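Enoyl-CoA hydratase (Bacillus halodurans, PDB 3LKE) probably catalyses the hydration of enoyl-coenzyme A thioesters or a related acyl-CoA reaction. Local coordinates at residues K24-D29 against R59-S64; A106-Y111 against A132-N137. All coordinates share one frame; numbering follows the deposited sequence.

Interaction 1 of 2, residues K24-D29 against R59-S64; sequences KKNGLD and RAYFSS
Asn26 and Lys25 pack against Tyr61 where two loops of the crotonase fold meet, one leading from strand 14-19 to helix 30-45, the other from strand 51-56 to helix 68-76. The tight part is polar and buried. Asn26 ND2 gives a hydrogen bond to Phe62 O at 2.9 Å; Phe62 O lies in the plane of the Asn26 amide, whereas ND2 is tilted 34° from the Phe62 carbonyl plane. OD1 is taken by the backbone N of Tyr21; an amide suits this place because it can donate and accept at once. Ser63 OG, anti to its own backbone N (chi1 173°), gives a hydrogen bond to Asn26 O at 2.6 Å from above the carbonyl plane. Ser64 N bonds Lys25 O at 3.0 Å, and Ser64 OG lies near both Lys24 O and Lys25 O. The Tyr61 ring stands across the loop: Lys25 CA sits over one face, 3.8 Å from the centroid in a CH-pi contact, and the Asn26 amide meets the edge, its plane turned 82° from the ring. A leucine in place of Tyr61 would probably leave Lys25 CA without its aromatic face and a gap where the ring edge met the amide. On the looser side Lys25, partly exposed, has a side chain that leads away from segment 59-64. The chemistry implies loops joined largely through backbone carbonyls, which accept from a backbone N-H, the Asn26 amide and the Ser63 hydroxyl.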
# COMPACT_ATOMS: atom_id res chain seq x y z
N LYS A 24 -26.33 25.48 6.14
CA LYS A 24 -25.81 24.67 5.04
C LYS A 24 -25.51 23.22 5.44
O LYS A 24 -24.79 22.51 4.73
CB LYS A 24 -24.56 25.33 4.46
CG LYS A 24 -24.84 26.61 3.68
CD LYS A 24 -23.61 27.03 2.87
CE LYS A 24 -23.89 28.28 2.01
NZ LYS A 24 -22.75 28.67 1.12
N LYS A 25 -26.08 22.77 6.56
CA LYS A 25 -25.82 21.41 7.05
C LYS A 25 -24.31 21.12 7.09
O LYS A 25 -23.86 20.06 6.63
CB LYS A 25 -26.54 20.35 6.21
CG LYS A 25 -28.07 20.54 6.07
CD LYS A 25 -28.78 20.61 7.41
CE LYS A 25 -30.30 20.44 7.25
NZ LYS A 25 -30.78 21.02 5.98
N ASN A 26 -23.55 22.05 7.66
CA ASN A 26 -22.10 21.90 7.81
C ASN A 26 -21.39 21.75 6.46
O ASN A 26 -20.35 21.10 6.36
CB ASN A 26 -21.77 20.73 8.75
CG ASN A 26 -22.07 21.06 10.21
OD1 ASN A 26 -22.41 22.20 10.55
ND2 ASN A 26 -21.98 20.05 11.06
N GLY A 27 -21.96 22.37 5.43
CA GLY A 27 -21.38 22.35 4.10
C GLY A 27 -20.09 23.14 4.05
O GLY A 27 -19.82 23.98 4.91
N LEU A 28 -19.27 22.85 3.04
CA LEU A 28 -17.96 23.46 2.94
C LEU A 28 -17.97 24.62 1.96
O LEU A 28 -18.20 24.44 0.76
CB LEU A 28 -16.92 22.41 2.50
CG LEU A 28 -16.94 21.11 3.30
CD1 LEU A 28 -15.85 20.16 2.78
CD2 LEU A 28 -16.75 21.38 4.76
N ASP A 29 -17.75 25.82 2.48
CA ASP A 29 -17.54 26.99 1.63
C ASP A 29 -16.37 27.77 2.20
O ASP A 29 -15.74 27.32 3.15
CB ASP A 29 -18.80 27.87 1.55
CG ASP A 29 -19.25 28.40 2.90
OD1 ASP A 29 -18.44 28.46 3.85
OD2 ASP A 29 -20.44 28.78 3.00
N ARG A 59 -26.98 16.63 15.40
CA ARG A 59 -27.31 15.21 15.41
C ARG A 59 -27.47 14.64 14.00
O ARG A 59 -26.97 13.55 13.71
CB ARG A 59 -28.58 14.99 16.23
CG ARG A 59 -29.04 13.54 16.34
CD ARG A 59 -30.13 13.39 17.40
NE ARG A 59 -29.68 13.87 18.71
CZ ARG A 59 -30.13 14.97 19.31
NH1 ARG A 59 -31.07 15.71 18.74
NH2 ARG A 59 -29.64 15.32 20.49
N ALA A 60 -28.14 15.37 13.12
CA ALA A 60 -28.55 14.81 11.83
C ALA A 60 -27.42 14.57 10.83
O ALA A 60 -27.53 13.70 9.97
CB ALA A 60 -29.63 15.67 11.19
N TYR A 61 -26.33 15.32 10.93
CA TYR A 61 -25.30 15.26 9.89
C TYR A 61 -23.92 15.57 10.43
O TYR A 61 -23.77 16.36 11.36
CB TYR A 61 -25.64 16.27 8.79
CG TYR A 61 -26.06 17.62 9.33
CD1 TYR A 61 -25.12 18.61 9.64
CD2 TYR A 61 -27.40 17.91 9.55
CE1 TYR A 61 -25.51 19.85 10.14
CE2 TYR A 61 -27.80 19.14 10.05
CZ TYR A 61 -26.85 20.10 10.34
OH TYR A 61 -27.27 21.32 10.85
N PHE A 62 -22.90 14.95 9.85
CA PHE A 62 -21.56 15.42 10.12
C PHE A 62 -21.23 16.59 9.20
O PHE A 62 -20.92 17.68 9.66
CB PHE A 62 -20.50 14.33 9.91
CG PHE A 62 -19.11 14.84 10.10
CD1 PHE A 62 -18.62 15.06 11.37
CD2 PHE A 62 -18.29 15.11 9.01
CE1 PHE A 62 -17.35 15.55 11.57
CE2 PHE A 62 -17.01 15.59 9.20
CZ PHE A 62 -16.54 15.81 10.48
N SER A 63 -21.28 16.34 7.90
CA SER A 63 -21.10 17.40 6.90
C SER A 63 -21.66 17.01 5.55
O SER A 63 -21.37 15.93 5.01
CB SER A 63 -19.63 17.80 6.76
OG SER A 63 -19.46 18.72 5.68
N SER A 64 -22.47 17.90 4.99
CA SER A 64 -23.04 17.67 3.67
C SER A 64 -22.02 17.88 2.55
O SER A 64 -22.32 17.62 1.38
CB SER A 64 -24.26 18.58 3.47
OG SER A 64 -23.88 19.94 3.55

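Interaction 2 of 2, residues A106-Y111 against A132-N137; sequences ALINGY and AKFLEN
Tyr111 and Lys133 lie opposite each other where segment 106-111 leaves strand 103-108 of the main sheet of the crotonase fold and starts strand 111-113, which runs parallel to strand 133-135 in a small second sheet. The alpha carbons come closest at Gly110 and Ala132, 4.3 Å apart, and at Tyr111 and Lys133. Within the two segments the backbones meet without a conventional hydrogen bond: Tyr111 CA lies 3.3 Å from Lys133 O in a CA-H...O contact whose angle at the hydrogen is 138°. Gly110 carries the chain round between the two sheets, and its carbonyl oxygen rests 3.6 Å from Ala132 CB. A methyl group suits Ala132, a buried position where CB rests against both that oxygen and Ile108 O, the latter 3.8 Å away.

The side chains add a small apolar cluster. Ile108, the last residue of its strand, sends CG2 anti to its own backbone N, which carries this branch to Ala132 CB at 4.1 Å and to the Phe134 ring, approached obliquely. The beta-branched isoleucine suits a strand end, CG2 serving this contact while the residue also packs on Ala128 of the neighbouring strand 125-129. Phe134 starts away from segment 106-111, yet its ring swings back to Ile108, and Phe117 meets it edge-to-face. Tyr111 takes the opposite course: its ring leads away from Lys133, stacks with Tyr113 and touches Lys25 and Tyr61. Asn109 also turns its side chain away, ND2 bonding His58 O. The apolar cluster closes at Phe134 CE1, 4.0 Å from Ile108 CG2.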
# COMPACT_ATOMS: atom_id res chain seq x y z
N ALA A 106 -11.44 12.23 13.91
CA ALA A 106 -12.72 12.76 13.42
C ALA A 106 -13.86 11.89 13.91
O ALA A 106 -13.81 10.67 13.82
CB ALA A 106 -12.71 12.84 11.89
N LEU A 107 -14.89 12.53 14.45
CA LEU A 107 -16.05 11.78 14.94
C LEU A 107 -17.19 12.00 13.96
O LEU A 107 -17.73 13.11 13.90
CB LEU A 107 -16.44 12.26 16.34
CG LEU A 107 -15.30 12.28 17.35
CD1 LEU A 107 -15.77 12.79 18.72
CD2 LEU A 107 -14.73 10.87 17.48
N ILE A 108 -17.53 10.97 13.20
CA ILE A 108 -18.56 11.08 12.17
C ILE A 108 -19.89 10.60 12.74
O ILE A 108 -20.14 9.41 12.81
CB ILE A 108 -18.24 10.22 10.93
CG1 ILE A 108 -16.77 10.40 10.50
CG2 ILE A 108 -19.20 10.56 9.80
CD1 ILE A 108 -16.40 11.84 10.14
N ASN A 109 -20.73 11.56 13.13
CA ASN A 109 -21.97 11.23 13.84
C ASN A 109 -23.14 10.93 12.91
O ASN A 109 -23.91 10.01 13.15
CB ASN A 109 -22.33 12.32 14.83
CG ASN A 109 -22.57 13.66 14.15
OD1 ASN A 109 -21.78 14.10 13.34
ND2 ASN A 109 -23.67 14.32 14.50
N GLY A 110 -23.28 11.73 11.85
CA GLY A 110 -24.35 11.55 10.89
C GLY A 110 -23.76 11.51 9.49
O GLY A 110 -22.60 11.13 9.31
N TYR A 111 -24.53 11.92 8.49
CA TYR A 111 -24.04 11.72 7.12
C TYR A 111 -22.84 12.61 6.80
O TYR A 111 -22.66 13.68 7.37
CB TYR A 111 -25.15 11.82 6.06
CG TYR A 111 -25.88 13.14 5.98
CD1 TYR A 111 -25.30 14.24 5.35
CD2 TYR A 111 -27.16 13.28 6.50
CE1 TYR A 111 -25.97 15.43 5.25
CE2 TYR A 111 -27.84 14.48 6.40
CZ TYR A 111 -27.23 15.56 5.78
OH TYR A 111 -27.88 16.77 5.67
N ALA A 132 -24.18 6.66 10.65
CA ALA A 132 -23.50 7.48 9.66
C ALA A 132 -23.63 6.89 8.25
O ALA A 132 -23.52 5.68 8.06
CB ALA A 132 -22.03 7.64 10.02
N LYS A 133 -23.86 7.76 7.27
CA LYS A 133 -23.93 7.38 5.87
C LYS A 133 -22.92 8.20 5.09
O LYS A 133 -22.58 9.31 5.50
CB LYS A 133 -25.34 7.61 5.30
CG LYS A 133 -26.39 6.59 5.75
CD LYS A 133 -26.21 5.26 5.05
CE LYS A 133 -27.40 4.33 5.28
NZ LYS A 133 -27.56 3.98 6.72
N PHE A 134 -22.47 7.66 3.96
CA PHE A 134 -21.35 8.22 3.20
C PHE A 134 -21.67 8.20 1.71
O PHE A 134 -22.42 7.35 1.25
CB PHE A 134 -20.10 7.37 3.45
CG PHE A 134 -19.72 7.28 4.91
CD1 PHE A 134 -18.83 8.18 5.45
CD2 PHE A 134 -20.26 6.29 5.72
CE1 PHE A 134 -18.46 8.11 6.78
CE2 PHE A 134 -19.90 6.21 7.05
CZ PHE A 134 -19.00 7.13 7.58
N LEU A 135 -21.09 9.14 0.97
CA LEU A 135 -21.34 9.26 -0.46
C LEU A 135 -20.15 9.88 -1.18
O LEU A 135 -19.57 10.85 -0.72
CB LEU A 135 -22.60 10.10 -0.70
CG LEU A 135 -23.05 10.33 -2.15
CD1 LEU A 135 -23.46 9.02 -2.80
CD2 LEU A 135 -24.20 11.34 -2.19
N GLU A 136 -19.78 9.30 -2.32
CA GLU A 136 -18.77 9.86 -3.21
C GLU A 136 -19.44 9.96 -4.58
O GLU A 136 -19.63 8.95 -5.25
CB GLU A 136 -17.56 8.93 -3.31
CG GLU A 136 -16.99 8.56 -1.96
CD GLU A 136 -16.16 9.66 -1.36
OE1 GLU A 136 -16.01 10.73 -2.00
OE2 GLU A 136 -15.63 9.47 -0.24
N ASN A 137 -19.82 11.17 -4.98
CA ASN A 137 -20.72 11.31 -6.11
C ASN A 137 -20.10 12.01 -7.31
O ASN A 137 -20.81 12.52 -8.17
CB ASN A 137 -21.99 12.03 -5.69
CG ASN A 137 -23.18 11.66 -6.54
OD1 ASN A 137 -23.29 10.53 -7.03
ND2 ASN A 137 -24.09 12.62 -6.72

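From the N terminus, the chain leaves strand 14-19 and passes through residues 24-29, then helix 30-45 and strand 51-56, before 59-64 returns to close interaction 1. Helices 68-76 and 81-98 follow, and strand 103-108 opens interaction 2, which closes at 132-137 after strand 125-129. The two loops therefore lie in series, neither nested nor crossed. Their centres are 10 Å apart and they touch directly: Tyr111 O probably accepts hydrogen bonds from Phe62 N (2.8 Å) and Ser63 N (3.0 Å), while Tyr61 CB packs on Tyr111 CZ. Tyr111, whose side chain also touches Lys25, thus joins the loops following strands 14-19 and 51-56 to the small sheet holding strand 133-135.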